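Local structure of USG-1 protein homolog (Pseudomonas aeruginosa, 2HJS) at residues 250-255 against 307-312; 271-276 against 294-299; 141-146 against 224-229. The protein is probably an NAD-binding, dimer-forming oxidoreductase of the aspartate-semialdehyde dehydrogenase family, acting on aldehyde or oxo groups. All coordinates share one frame; numbering follows the deposited sequence.

Contact 1. Residues 250-255 against 307-312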
ATOM      1  N   VAL A 250      -2.308  -5.969  -7.051  1.00 50.65           N
ATOM      2  CA  VAL A 250      -3.447  -6.246  -7.916  1.00 51.04           C
ATOM      3  C   VAL A 250      -4.105  -7.558  -7.489  1.00 51.32           C
ATOM      4  O   VAL A 250      -3.409  -8.511  -7.166  1.00 51.55           O
ATOM      5  CB  VAL A 250      -2.966  -6.325  -9.397  1.00 52.35           C
ATOM      6  CG1 VAL A 250      -4.122  -6.635 -10.362  1.00 51.93           C
ATOM      7  CG2 VAL A 250      -2.239  -5.000  -9.829  1.00 50.83           C
ATOM      8  N   THR A 251      -5.440  -7.594  -7.460  1.00 51.13           N
ATOM      9  CA  THR A 251      -6.211  -8.839  -7.288  1.00 50.41           C
ATOM     10  C   THR A 251      -7.171  -8.990  -8.454  1.00 50.99           C
ATOM     11  O   THR A 251      -7.982  -8.098  -8.718  1.00 51.65           O
ATOM     12  CB  THR A 251      -7.051  -8.838  -6.012  1.00 50.35           C
ATOM     13  OG1 THR A 251      -6.241  -8.397  -4.931  1.00 50.82           O
ATOM     14  CG2 THR A 251      -7.584 -10.249  -5.687  1.00 48.22           C
ATOM     15  N   LEU A 252      -7.066 -10.100  -9.167  1.00 50.17           N
ATOM     16  CA  LEU A 252      -8.013 -10.408 -10.216  1.00 51.21           C
ATOM     17  C   LEU A 252      -8.937 -11.512  -9.760  1.00 51.05           C
ATOM     18  O   LEU A 252      -8.474 -12.543  -9.276  1.00 51.44           O
ATOM     19  CB  LEU A 252      -7.302 -10.894 -11.487  1.00 51.24           C
ATOM     20  CG  LEU A 252      -6.050 -10.178 -11.994  1.00 52.84           C
ATOM     21  CD1 LEU A 252      -5.675 -10.707 -13.364  1.00 52.35           C
ATOM     22  CD2 LEU A 252      -6.396  -8.741 -12.099  1.00 56.02           C
ATOM     23  N   GLN A 253     -10.237 -11.284  -9.911  0.50 51.25           N
ATOM     24  CA  GLN A 253     -11.237 -12.308  -9.677  0.50 51.04           C
ATOM     25  C   GLN A 253     -11.650 -12.845 -11.033  0.50 51.29           C
ATOM     26  O   GLN A 253     -12.219 -12.123 -11.857  0.50 50.95           O
ATOM     27  CB  GLN A 253     -12.441 -11.721  -8.954  0.50 51.46           C
ATOM     28  CG  GLN A 253     -13.520 -12.741  -8.613  0.50 52.32           C
ATOM     29  CD  GLN A 253     -13.172 -13.563  -7.397  0.50 53.11           C
ATOM     30  OE1 GLN A 253     -12.774 -13.023  -6.372  0.50 54.20           O
ATOM     31  NE2 GLN A 253     -13.315 -14.880  -7.504  0.50 54.71           N
ATOM     32  N   CYS A 254     -11.348 -14.115 -11.269  1.00 51.22           N
ATOM     33  CA  CYS A 254     -11.594 -14.715 -12.559  1.00 51.11           C
ATOM     34  C   CYS A 254     -12.765 -15.669 -12.566  1.00 50.77           C
ATOM     35  O   CYS A 254     -13.259 -16.053 -11.518  1.00 49.79           O
ATOM     36  CB  CYS A 254     -10.336 -15.411 -13.055  1.00 51.55           C
ATOM     37  SG  CYS A 254      -8.953 -14.246 -13.110  1.00 53.92           S
ATOM     38  N   ALA A 255     -13.185 -16.052 -13.770  1.00 50.48           N
ATOM     39  CA  ALA A 255     -14.368 -16.873 -13.950  1.00 50.48           C
ATOM     40  C   ALA A 255     -14.101 -18.342 -13.601  1.00 50.61           C
ATOM     41  O   ALA A 255     -15.001 -19.045 -13.176  1.00 50.54           O
ATOM     42  CB  ALA A 255     -14.888 -16.738 -15.392  1.00 49.84           C
ATOM     43  N   CYS A 307     -10.104 -19.120  -7.873  1.00 51.41           N
ATOM     44  CA  CYS A 307     -10.505 -18.197  -8.953  1.00 51.99           C
ATOM     45  C   CYS A 307      -9.890 -16.776  -8.796  1.00 51.16           C
ATOM     46  O   CYS A 307     -10.125 -15.901  -9.634  1.00 50.85           O
ATOM     47  CB  CYS A 307     -12.040 -18.106  -9.043  1.00 53.01           C
ATOM     48  SG  CYS A 307     -12.929 -19.704  -9.285  1.00 58.70           S
ATOM     49  N   GLN A 308      -9.113 -16.565  -7.729  1.00 49.99           N
ATOM     50  CA  GLN A 308      -8.397 -15.310  -7.479  1.00 49.88           C
ATOM     51  C   GLN A 308      -6.913 -15.422  -7.779  1.00 49.10           C
ATOM     52  O   GLN A 308      -6.292 -16.427  -7.449  1.00 49.12           O
ATOM     53  CB  GLN A 308      -8.507 -14.928  -6.008  1.00 49.78           C
ATOM     54  CG  GLN A 308      -9.770 -14.213  -5.638  1.00 52.27           C
ATOM     55  CD  GLN A 308      -9.919 -14.053  -4.151  1.00 54.78           C
ATOM     56  OE1 GLN A 308      -8.958 -14.197  -3.380  1.00 54.78           O
ATOM     57  NE2 GLN A 308     -11.146 -13.794  -3.719  1.00 59.85           N
ATOM     58  N   VAL A 309      -6.335 -14.390  -8.382  1.00 48.13           N
ATOM     59  CA  VAL A 309      -4.888 -14.360  -8.562  1.00 47.87           C
ATOM     60  C   VAL A 309      -4.423 -12.976  -8.170  1.00 48.06           C
ATOM     61  O   VAL A 309      -5.053 -11.985  -8.538  1.00 48.64           O
ATOM     62  CB  VAL A 309      -4.418 -14.779 -10.019  1.00 47.81           C
ATOM     63  CG1 VAL A 309      -5.049 -13.900 -11.111  1.00 46.04           C
ATOM     64  CG2 VAL A 309      -2.870 -14.751 -10.159  1.00 47.21           C
ATOM     65  N   ASN A 310      -3.341 -12.929  -7.401  1.00 47.90           N
ATOM     66  CA  ASN A 310      -2.694 -11.681  -7.015  1.00 47.69           C
ATOM     67  C   ASN A 310      -1.449 -11.475  -7.826  1.00 48.45           C
ATOM     68  O   ASN A 310      -0.810 -12.446  -8.193  1.00 47.13           O
ATOM     69  CB  ASN A 310      -2.266 -11.742  -5.560  1.00 47.81           C
ATOM     70  CG  ASN A 310      -3.434 -11.722  -4.624  1.00 48.14           C
ATOM     71  OD1 ASN A 310      -3.963 -12.772  -4.248  1.00 50.31           O
ATOM     72  ND2 ASN A 310      -3.894 -10.522  -4.285  1.00 49.27           N
ATOM     73  N   LEU A 311      -1.119 -10.208  -8.095  1.00 48.67           N
ATOM     74  CA  LEU A 311       0.129  -9.840  -8.746  1.00 50.13           C
ATOM     75  C   LEU A 311       0.696  -8.656  -7.970  1.00 49.43           C
ATOM     76  O   LEU A 311      -0.058  -7.847  -7.464  1.00 48.76           O
ATOM     77  CB  LEU A 311      -0.112  -9.340 -10.190  1.00 50.18           C
ATOM     78  CG  LEU A 311      -0.980 -10.123 -11.172  1.00 52.76           C
ATOM     79  CD1 LEU A 311      -1.238  -9.211 -12.344  1.00 55.76           C
ATOM     80  CD2 LEU A 311      -0.226 -11.343 -11.653  1.00 54.35           C
ATOM     81  N   TRP A 312       2.022  -8.536  -7.952  1.00 48.91           N
ATOM     82  CA  TRP A 312       2.699  -7.353  -7.431  1.00 48.29           C
ATOM     83  C   TRP A 312       3.546  -6.813  -8.566  1.00 48.09           C
ATOM     84  O   TRP A 312       4.271  -7.555  -9.197  1.00 47.92           O
ATOM     85  CB  TRP A 312       3.548  -7.737  -6.225  1.00 47.38           C
ATOM     86  CG  TRP A 312       4.626  -6.748  -5.790  1.00 47.83           C
ATOM     87  CD1 TRP A 312       5.969  -6.784  -6.131  1.00 46.55           C
ATOM     88  CD2 TRP A 312       4.472  -5.625  -4.898  1.00 45.58           C
ATOM     89  NE1 TRP A 312       6.633  -5.750  -5.506  1.00 45.85           N
ATOM     90  CE2 TRP A 312       5.744  -5.026  -4.753  1.00 45.50           C
ATOM     91  CE3 TRP A 312       3.379  -5.061  -4.219  1.00 47.05           C
ATOM     92  CZ2 TRP A 312       5.964  -3.915  -3.923  1.00 45.76           C
ATOM     93  CZ3 TRP A 312       3.596  -3.943  -3.407  1.00 46.20           C
ATOM     94  CH2 TRP A 312       4.891  -3.393  -3.263  1.00 46.06           C
TER
HETATM   95  O   HOH W   1      -1.554  -8.353  -4.674  1.00 42.76           O
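Gln253 and Gln308 face each other as a non-hydrogen-bonded pair on neighbouring antiparallel strands, and in the modelled conformer of Gln253, one of two, their amide ends join. From CB, this Gln253 chain sets CG anti to the backbone N (chi1 -178°) and then bends at chi2, which brings the amide across to the Gln308 side chain. Gln253 CD packs on Gln308 CG at 3.9 Å. Gln253 OE1 accepts a hydrogen bond from Gln308 NE2 at 3.2 Å. Gln253 NE2 lies 3.8 Å from Cys307 CB while donating to Asp305. The donor meets OE1 on a lone pair, in the carbonyl plane, although the two amides stand 83° apart. Thr251 and Asn310 share this face. A water accepts a hydrogen bond from Asn310 ND2 and donates one to Val250 O.

The backbone ladder runs through Val250–Leu311 and Leu252–Val309; Leu252 N reaches Val309 O at 2.8 Å, and Cys254 N adds a bond to Cys307 O. On the other face Leu252 CB rests on Val309 CG1 at 3.8 Å, the two side chains pointing the same way.

Asn234 of the second subunit donates to Gln308 OE1 and Asn310 OD1, and Asn155 of that subunit bonds Thr251 OG1. The chemistry thus splits by face: amides and a hydroxyl meet the dimer partner, whereas the aliphatic face packs inward, Val250 and Leu311 on helix 133-145.

Contact 2. Residues 271-276 against 294-299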
ATOM      1  N   LYS A 271       8.030  -9.570 -23.624  0.50 52.72           N
ATOM      2  CA  LYS A 271       9.060  -8.527 -23.661  0.50 52.41           C
ATOM      3  C   LYS A 271       8.647  -7.342 -22.784  0.50 51.62           C
ATOM      4  O   LYS A 271       7.480  -6.974 -22.751  0.50 51.45           O
ATOM      5  CB  LYS A 271       9.301  -8.061 -25.104  0.50 52.22           C
ATOM      6  CG  LYS A 271      10.205  -6.836 -25.234  0.50 52.94           C
ATOM      7  CD  LYS A 271      10.225  -6.262 -26.642  0.50 53.27           C
ATOM      8  CE  LYS A 271      11.584  -6.457 -27.295  0.50 56.07           C
ATOM      9  NZ  LYS A 271      12.685  -5.784 -26.534  0.50 55.81           N
ATOM     10  N   GLY A 272       9.605  -6.772 -22.061  1.00 51.40           N
ATOM     11  CA  GLY A 272       9.358  -5.581 -21.268  1.00 50.43           C
ATOM     12  C   GLY A 272       8.826  -5.891 -19.882  1.00 51.29           C
ATOM     13  O   GLY A 272       8.711  -4.980 -19.055  1.00 51.15           O
ATOM     14  N   ILE A 273       8.463  -7.161 -19.640  1.00 50.79           N
ATOM     15  CA  ILE A 273       8.031  -7.616 -18.320  1.00 51.50           C
ATOM     16  C   ILE A 273       9.092  -8.569 -17.790  1.00 51.62           C
ATOM     17  O   ILE A 273       9.554  -9.458 -18.512  1.00 50.99           O
ATOM     18  CB  ILE A 273       6.660  -8.336 -18.359  1.00 51.23           C
ATOM     19  CG1 ILE A 273       5.525  -7.350 -18.634  1.00 52.03           C
ATOM     20  CG2 ILE A 273       6.378  -9.022 -17.040  1.00 50.77           C
ATOM     21  CD1 ILE A 273       4.169  -8.031 -18.941  1.00 52.48           C
ATOM     22  N   GLU A 274       9.496  -8.373 -16.539  0.50 51.65           N
ATOM     23  CA  GLU A 274      10.387  -9.324 -15.884  0.50 51.85           C
ATOM     24  C   GLU A 274       9.637 -10.045 -14.764  0.50 51.53           C
ATOM     25  O   GLU A 274       9.202  -9.425 -13.788  0.50 51.68           O
ATOM     26  CB  GLU A 274      11.654  -8.628 -15.375  0.50 52.02           C
ATOM     27  CG  GLU A 274      12.729  -9.580 -14.827  0.50 53.56           C
ATOM     28  CD  GLU A 274      13.166 -10.669 -15.814  0.50 55.17           C
ATOM     29  OE1 GLU A 274      13.177 -11.851 -15.413  0.50 57.39           O
ATOM     30  OE2 GLU A 274      13.508 -10.353 -16.976  0.50 55.04           O
ATOM     31  N   TRP A 275       9.451 -11.349 -14.931  1.00 51.38           N
ATOM     32  CA  TRP A 275       8.740 -12.141 -13.946  1.00 50.68           C
ATOM     33  C   TRP A 275       9.707 -12.576 -12.854  1.00 50.37           C
ATOM     34  O   TRP A 275      10.777 -13.067 -13.146  1.00 49.47           O
ATOM     35  CB  TRP A 275       8.064 -13.375 -14.556  1.00 50.50           C
ATOM     36  CG  TRP A 275       7.501 -14.291 -13.455  1.00 50.11           C
ATOM     37  CD1 TRP A 275       6.458 -14.004 -12.599  1.00 49.74           C
ATOM     38  CD2 TRP A 275       7.993 -15.583 -13.067  1.00 49.97           C
ATOM     39  NE1 TRP A 275       6.258 -15.057 -11.732  1.00 51.00           N
ATOM     40  CE2 TRP A 275       7.187 -16.032 -11.988  1.00 49.47           C
ATOM     41  CE3 TRP A 275       9.024 -16.413 -13.535  1.00 48.59           C
ATOM     42  CZ2 TRP A 275       7.381 -17.268 -11.369  1.00 49.66           C
ATOM     43  CZ3 TRP A 275       9.222 -17.644 -12.913  1.00 50.35           C
ATOM     44  CH2 TRP A 275       8.393 -18.063 -11.844  1.00 48.87           C
ATOM     45  N   VAL A 276       9.315 -12.384 -11.600  1.00 49.95           N
ATOM     46  CA  VAL A 276      10.123 -12.813 -10.459  1.00 50.05           C
ATOM     47  C   VAL A 276       9.322 -13.849  -9.673  1.00 50.62           C
ATOM     48  O   VAL A 276       8.156 -13.627  -9.327  1.00 50.59           O
ATOM     49  CB  VAL A 276      10.528 -11.612  -9.541  1.00 50.35           C
ATOM     50  CG1 VAL A 276      11.427 -12.086  -8.372  1.00 48.63           C
ATOM     51  CG2 VAL A 276      11.211 -10.516 -10.354  1.00 47.76           C
ATOM     52  N   THR A 294       9.186  -3.727 -16.558  1.00 48.94           N
ATOM     53  CA  THR A 294       8.191  -3.685 -15.506  1.00 48.77           C
ATOM     54  C   THR A 294       8.286  -5.063 -14.823  1.00 48.83           C
ATOM     55  O   THR A 294       8.138  -6.099 -15.470  1.00 49.02           O
ATOM     56  CB  THR A 294       6.824  -3.456 -16.126  1.00 48.73           C
ATOM     57  OG1 THR A 294       6.759  -2.111 -16.603  1.00 50.34           O
ATOM     58  CG2 THR A 294       5.698  -3.701 -15.144  1.00 48.08           C
ATOM     59  N   TYR A 295       8.558  -5.062 -13.527  1.00 48.51           N
ATOM     60  CA  TYR A 295       8.779  -6.301 -12.771  1.00 49.02           C
ATOM     61  C   TYR A 295       7.478  -6.790 -12.141  1.00 49.28           C
ATOM     62  O   TYR A 295       6.728  -5.995 -11.605  1.00 49.00           O
ATOM     63  CB  TYR A 295       9.780  -6.047 -11.666  1.00 49.33           C
ATOM     64  CG  TYR A 295      11.206  -5.981 -12.117  1.00 49.84           C
ATOM     65  CD1 TYR A 295      12.049  -7.069 -11.928  1.00 51.82           C
ATOM     66  CD2 TYR A 295      11.725  -4.834 -12.742  1.00 50.02           C
ATOM     67  CE1 TYR A 295      13.383  -7.029 -12.326  1.00 51.35           C
ATOM     68  CE2 TYR A 295      13.065  -4.788 -13.160  1.00 51.27           C
ATOM     69  CZ  TYR A 295      13.875  -5.897 -12.945  1.00 51.99           C
ATOM     70  OH  TYR A 295      15.194  -5.892 -13.328  1.00 53.79           O
ATOM     71  N   VAL A 296       7.215  -8.095 -12.216  1.00 48.98           N
ATOM     72  CA  VAL A 296       5.980  -8.650 -11.687  1.00 48.62           C
ATOM     73  C   VAL A 296       6.331  -9.851 -10.817  1.00 49.15           C
ATOM     74  O   VAL A 296       7.028 -10.744 -11.280  1.00 48.33           O
ATOM     75  CB  VAL A 296       5.007  -9.116 -12.812  1.00 49.03           C
ATOM     76  CG1 VAL A 296       3.653  -9.606 -12.202  1.00 47.36           C
ATOM     77  CG2 VAL A 296       4.756  -8.000 -13.781  1.00 48.11           C
ATOM     78  N   GLY A 297       5.836  -9.864  -9.575  1.00 48.74           N
ATOM     79  CA  GLY A 297       6.014 -10.991  -8.675  1.00 48.53           C
ATOM     80  C   GLY A 297       4.802 -11.334  -7.820  1.00 49.13           C
ATOM     81  O   GLY A 297       3.711 -10.773  -8.006  1.00 49.06           O
ATOM     82  N   ARG A 298       5.013 -12.274  -6.893  1.00 48.40           N
ATOM     83  CA  ARG A 298       4.038 -12.727  -5.905  1.00 47.79           C
ATOM     84  C   ARG A 298       2.785 -13.278  -6.563  1.00 47.50           C
ATOM     85  O   ARG A 298       1.686 -13.103  -6.046  1.00 47.62           O
ATOM     86  CB  ARG A 298       3.695 -11.630  -4.866  1.00 47.78           C
ATOM     87  CG  ARG A 298       4.866 -11.139  -4.017  1.00 46.69           C
ATOM     88  CD  ARG A 298       4.398 -10.749  -2.631  1.00 47.69           C
ATOM     89  NE  ARG A 298       3.769 -11.883  -1.950  1.00 45.15           N
ATOM     90  CZ  ARG A 298       2.924 -11.808  -0.933  1.00 46.74           C
ATOM     91  NH1 ARG A 298       2.608 -10.628  -0.408  1.00 46.03           N
ATOM     92  NH2 ARG A 298       2.416 -12.937  -0.415  1.00 45.07           N
ATOM     93  N   VAL A 299       2.955 -13.919  -7.718  1.00 47.31           N
ATOM     94  CA  VAL A 299       1.830 -14.531  -8.423  1.00 46.33           C
ATOM     95  C   VAL A 299       1.352 -15.702  -7.588  1.00 46.26           C
ATOM     96  O   VAL A 299       2.103 -16.631  -7.352  1.00 46.56           O
ATOM     97  CB  VAL A 299       2.218 -15.000  -9.850  1.00 46.53           C
ATOM     98  CG1 VAL A 299       1.053 -15.821 -10.502  1.00 44.67           C
ATOM     99  CG2 VAL A 299       2.605 -13.813 -10.717  1.00 44.59           C
TER
HETATM  100  O   HOH W   2       5.605 -14.708  -8.991  1.00 38.96           O
HETATM  101  O   HOH W   3       7.319 -13.643  -6.164  1.00 54.81           O
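Strand 273-275 runs parallel to strand 294-299, 28° apart in direction with axes 4.6 Å apart at closest, and four backbone bonds link them, the first from Thr294 N to Gly272 O and the last from Val276 N to Val296 O. Over one face of the Tyr295 ring lies Glu274 CB, a CH-pi contact 4.0 Å from the centroid and nearer the ring's margin than its middle. In the modelled conformer of Glu274, one of two, CG follows to 3.6 Å from Tyr295 CE1. Val276 CG2 meets the same ring at its edge, in plane, 3.9 Å from Tyr295 CD1. On the opposite face of the sheet Ile273 CG2 touches Val296 CG2 at 3.8 Å. The Trp275 side chain, with CG anti to the backbone N (chi1 172°), presents its indole edge to Val299 CG2. One water accepts from Trp275 NE1 at 2.8 Å and from Val299 N, and donates to Val276 O, tying the strands together where their direct ladder stops. Thr294 OG1 bonds Glu140, while the Arg298 guanidinium forms a salt bridge with Glu215 of the second subunit. With helix 284-288 between them in the chain, the paired strands form a beta-alpha-beta unit at the margin of the mixed sheet.

Contact 3. Residues 141-146 against 224-229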
ATOM      1  N   VAL A 141       0.786  -5.285 -17.998  1.00 48.81           N
ATOM      2  CA  VAL A 141       0.857  -6.589 -17.361  1.00 48.86           C
ATOM      3  C   VAL A 141      -0.426  -7.387 -17.609  1.00 49.69           C
ATOM      4  O   VAL A 141      -0.370  -8.577 -17.880  1.00 50.18           O
ATOM      5  CB  VAL A 141       1.128  -6.441 -15.840  1.00 48.91           C
ATOM      6  CG1 VAL A 141       0.951  -7.793 -15.105  1.00 47.38           C
ATOM      7  CG2 VAL A 141       2.530  -5.856 -15.626  1.00 47.71           C
ATOM      8  N   LEU A 142      -1.572  -6.724 -17.538  1.00 49.75           N
ATOM      9  CA  LEU A 142      -2.864  -7.390 -17.738  1.00 51.34           C
ATOM     10  C   LEU A 142      -3.157  -7.822 -19.170  1.00 51.63           C
ATOM     11  O   LEU A 142      -3.741  -8.888 -19.382  1.00 51.95           O
ATOM     12  CB  LEU A 142      -3.989  -6.472 -17.304  1.00 51.20           C
ATOM     13  CG  LEU A 142      -4.554  -6.672 -15.911  1.00 56.11           C
ATOM     14  CD1 LEU A 142      -3.501  -7.041 -14.876  1.00 57.77           C
ATOM     15  CD2 LEU A 142      -5.276  -5.387 -15.541  1.00 59.34           C
ATOM     16  N   ALA A 143      -2.787  -6.988 -20.145  1.00 51.54           N
ATOM     17  CA  ALA A 143      -3.098  -7.288 -21.546  1.00 52.51           C
ATOM     18  C   ALA A 143      -2.746  -8.739 -21.950  1.00 53.20           C
ATOM     19  O   ALA A 143      -3.622  -9.469 -22.424  1.00 53.62           O
ATOM     20  CB  ALA A 143      -2.458  -6.273 -22.501  1.00 51.05           C
ATOM     21  N   PRO A 144      -1.478  -9.163 -21.775  1.00 53.70           N
ATOM     22  CA  PRO A 144      -1.163 -10.553 -22.194  1.00 53.82           C
ATOM     23  C   PRO A 144      -1.875 -11.638 -21.366  1.00 53.69           C
ATOM     24  O   PRO A 144      -2.109 -12.723 -21.856  1.00 53.63           O
ATOM     25  CB  PRO A 144       0.360 -10.651 -22.040  1.00 53.44           C
ATOM     26  CG  PRO A 144       0.779  -9.470 -21.250  1.00 53.96           C
ATOM     27  CD  PRO A 144      -0.298  -8.442 -21.256  1.00 53.87           C
ATOM     28  N   LEU A 145      -2.233 -11.331 -20.130  1.00 54.03           N
ATOM     29  CA  LEU A 145      -2.958 -12.269 -19.286  1.00 54.29           C
ATOM     30  C   LEU A 145      -4.410 -12.460 -19.716  1.00 55.02           C
ATOM     31  O   LEU A 145      -4.985 -13.532 -19.512  1.00 54.72           O
ATOM     32  CB  LEU A 145      -2.914 -11.803 -17.833  1.00 54.31           C
ATOM     33  CG  LEU A 145      -1.544 -11.758 -17.173  1.00 53.46           C
ATOM     34  CD1 LEU A 145      -1.695 -11.315 -15.692  1.00 55.23           C
ATOM     35  CD2 LEU A 145      -0.916 -13.119 -17.262  1.00 53.31           C
ATOM     36  N   LEU A 146      -4.998 -11.438 -20.333  1.00 56.04           N
ATOM     37  CA  LEU A 146      -6.425 -11.458 -20.626  1.00 57.25           C
ATOM     38  C   LEU A 146      -6.778 -12.342 -21.807  1.00 58.45           C
ATOM     39  O   LEU A 146      -7.952 -12.619 -22.038  1.00 59.17           O
ATOM     40  CB  LEU A 146      -6.991 -10.052 -20.798  1.00 56.91           C
ATOM     41  CG  LEU A 146      -6.859  -9.195 -19.533  1.00 58.58           C
ATOM     42  CD1 LEU A 146      -7.312  -7.789 -19.846  1.00 61.14           C
ATOM     43  CD2 LEU A 146      -7.594  -9.755 -18.299  1.00 58.37           C
ATOM     44  N   ALA A 224     -10.633   2.702 -21.293  1.00 55.88           N
ATOM     45  CA  ALA A 224     -10.393   3.011 -22.714  1.00 56.49           C
ATOM     46  C   ALA A 224      -9.438   2.003 -23.330  1.00 57.31           C
ATOM     47  O   ALA A 224      -9.660   1.570 -24.438  1.00 58.41           O
ATOM     48  CB  ALA A 224      -9.904   4.427 -22.933  1.00 55.20           C
ATOM     49  N   LEU A 225      -8.411   1.604 -22.591  1.00 58.44           N
ATOM     50  CA  LEU A 225      -7.361   0.717 -23.105  1.00 59.40           C
ATOM     51  C   LEU A 225      -7.743  -0.759 -23.145  1.00 60.95           C
ATOM     52  O   LEU A 225      -7.431  -1.445 -24.114  1.00 60.70           O
ATOM     53  CB  LEU A 225      -6.079   0.866 -22.269  1.00 58.39           C
ATOM     54  CG  LEU A 225      -5.278   2.166 -22.406  1.00 58.02           C
ATOM     55  CD1 LEU A 225      -4.448   2.436 -21.146  1.00 55.72           C
ATOM     56  CD2 LEU A 225      -4.396   2.135 -23.650  1.00 54.49           C
ATOM     57  N   LEU A 226      -8.363  -1.258 -22.074  1.00 62.43           N
ATOM     58  CA  LEU A 226      -8.675  -2.677 -21.966  1.00 64.82           C
ATOM     59  C   LEU A 226     -10.116  -2.916 -22.339  1.00 67.29           C
ATOM     60  O   LEU A 226     -10.460  -3.984 -22.832  1.00 68.39           O
ATOM     61  CB  LEU A 226      -8.411  -3.220 -20.554  1.00 64.00           C
ATOM     62  CG  LEU A 226      -6.953  -3.243 -20.083  1.00 62.93           C
ATOM     63  CD1 LEU A 226      -6.875  -3.794 -18.689  1.00 61.48           C
ATOM     64  CD2 LEU A 226      -6.056  -4.037 -21.017  1.00 61.21           C
ATOM     65  N   GLY A 227     -10.958  -1.920 -22.102  1.00 69.32           N
ATOM     66  CA  GLY A 227     -12.327  -1.965 -22.549  1.00 71.35           C
ATOM     67  C   GLY A 227     -13.128  -3.010 -21.815  1.00 73.02           C
ATOM     68  O   GLY A 227     -13.180  -3.034 -20.580  1.00 72.44           O
ATOM     69  N   GLU A 228     -13.710  -3.901 -22.612  1.00 74.54           N
ATOM     70  CA  GLU A 228     -14.702  -4.848 -22.142  1.00 76.17           C
ATOM     71  C   GLU A 228     -14.091  -6.120 -21.576  1.00 76.27           C
ATOM     72  O   GLU A 228     -14.760  -6.839 -20.825  1.00 77.01           O
ATOM     73  CB  GLU A 228     -15.685  -5.174 -23.274  1.00 76.85           C
ATOM     74  CG  GLU A 228     -17.100  -5.422 -22.788  1.00 79.92           C
ATOM     75  CD  GLU A 228     -17.620  -4.282 -21.933  1.00 83.74           C
ATOM     76  OE1 GLU A 228     -17.630  -4.437 -20.687  1.00 85.00           O
ATOM     77  OE2 GLU A 228     -17.996  -3.232 -22.511  1.00 84.70           O
ATOM     78  N   ARG A 229     -12.823  -6.380 -21.901  1.00 76.18           N
ATOM     79  CA  ARG A 229     -12.136  -7.594 -21.428  1.00 75.98           C
ATOM     80  C   ARG A 229     -11.868  -7.661 -19.927  1.00 75.16           C
ATOM     81  O   ARG A 229     -11.305  -8.645 -19.439  1.00 76.13           O
ATOM     82  CB  ARG A 229     -10.869  -7.893 -22.239  1.00 76.40           C
ATOM     83  CG  ARG A 229     -10.189  -6.682 -22.801  1.00 78.16           C
ATOM     84  CD  ARG A 229      -9.672  -6.924 -24.213  1.00 81.53           C
ATOM     85  NE  ARG A 229      -8.505  -7.800 -24.226  1.00 83.43           N
ATOM     86  CZ  ARG A 229      -7.260  -7.394 -24.472  1.00 85.14           C
ATOM     87  NH1 ARG A 229      -7.007  -6.113 -24.754  1.00 84.77           N
ATOM     88  NH2 ARG A 229      -6.268  -8.284 -24.447  1.00 85.65           N
TER
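Leu226 meets Leu142, Ala143 and Leu146 where two helix ends come together in the alpha/beta dimerisation domain: the C-terminal part of helix 133-145 and the chain leaving helix 213-225. In 224-229, Ala224 and Leu225 are still helical, Leu225 turning to Val114 and Pro131. Leu226 then carries the apolar part of the contact. Its CG lies anti to the carbonyl carbon (chi1 -66°), and its two methyls divide the work: Leu226 CD1 reaches Leu142 CD2 at 3.9 Å, while Leu226 CD2 sits 4.1 Å from Leu146 CD1 and farther from Ala143 CB. Both leucines cross Leu226 at about a right angle, and Val114 of helix 112-115 also touches it. Gly227, with positive phi, takes the chain out of the helix, and Glu228 carries it on to Arg229, which comes back toward the first helix. The placement of the Arg229 side chain is less certain, since its inner part is strained in the model and it touches a crystal neighbour. As modelled, Arg229 NH2 lies 3.5 Å from Ala143 O without a hydrogen bond, and none joins the segments anywhere. Leu146 touches two polar atoms of Arg229: NH2 approaches its CB, and the backbone Arg229 O lies 4.0 Å from Leu146 CD2.

Contacts 1 and 2 belong to one mixed sheet: strands 308-315 and 294-301 are neighbours in it, and Trp312 N probably bonds Gly297 O. Contact 1 is the more deeply buried, its antiparallel pair lying inside the sheet with a polar face on the second subunit; contact 2 is the sheet's parallel margin, partly buried and bridged by water. Contact 3 lies in the helical layer covering one face of the sheet: Val141 packs on Leu311 of contact 1 and on Thr294, Val296 and Ile273 of contact 2. Ladders of backbone bonds hold the two strand pairs, whereas contact 3, also largely buried, relies on leucine methyls, with an exposed arginine beside them.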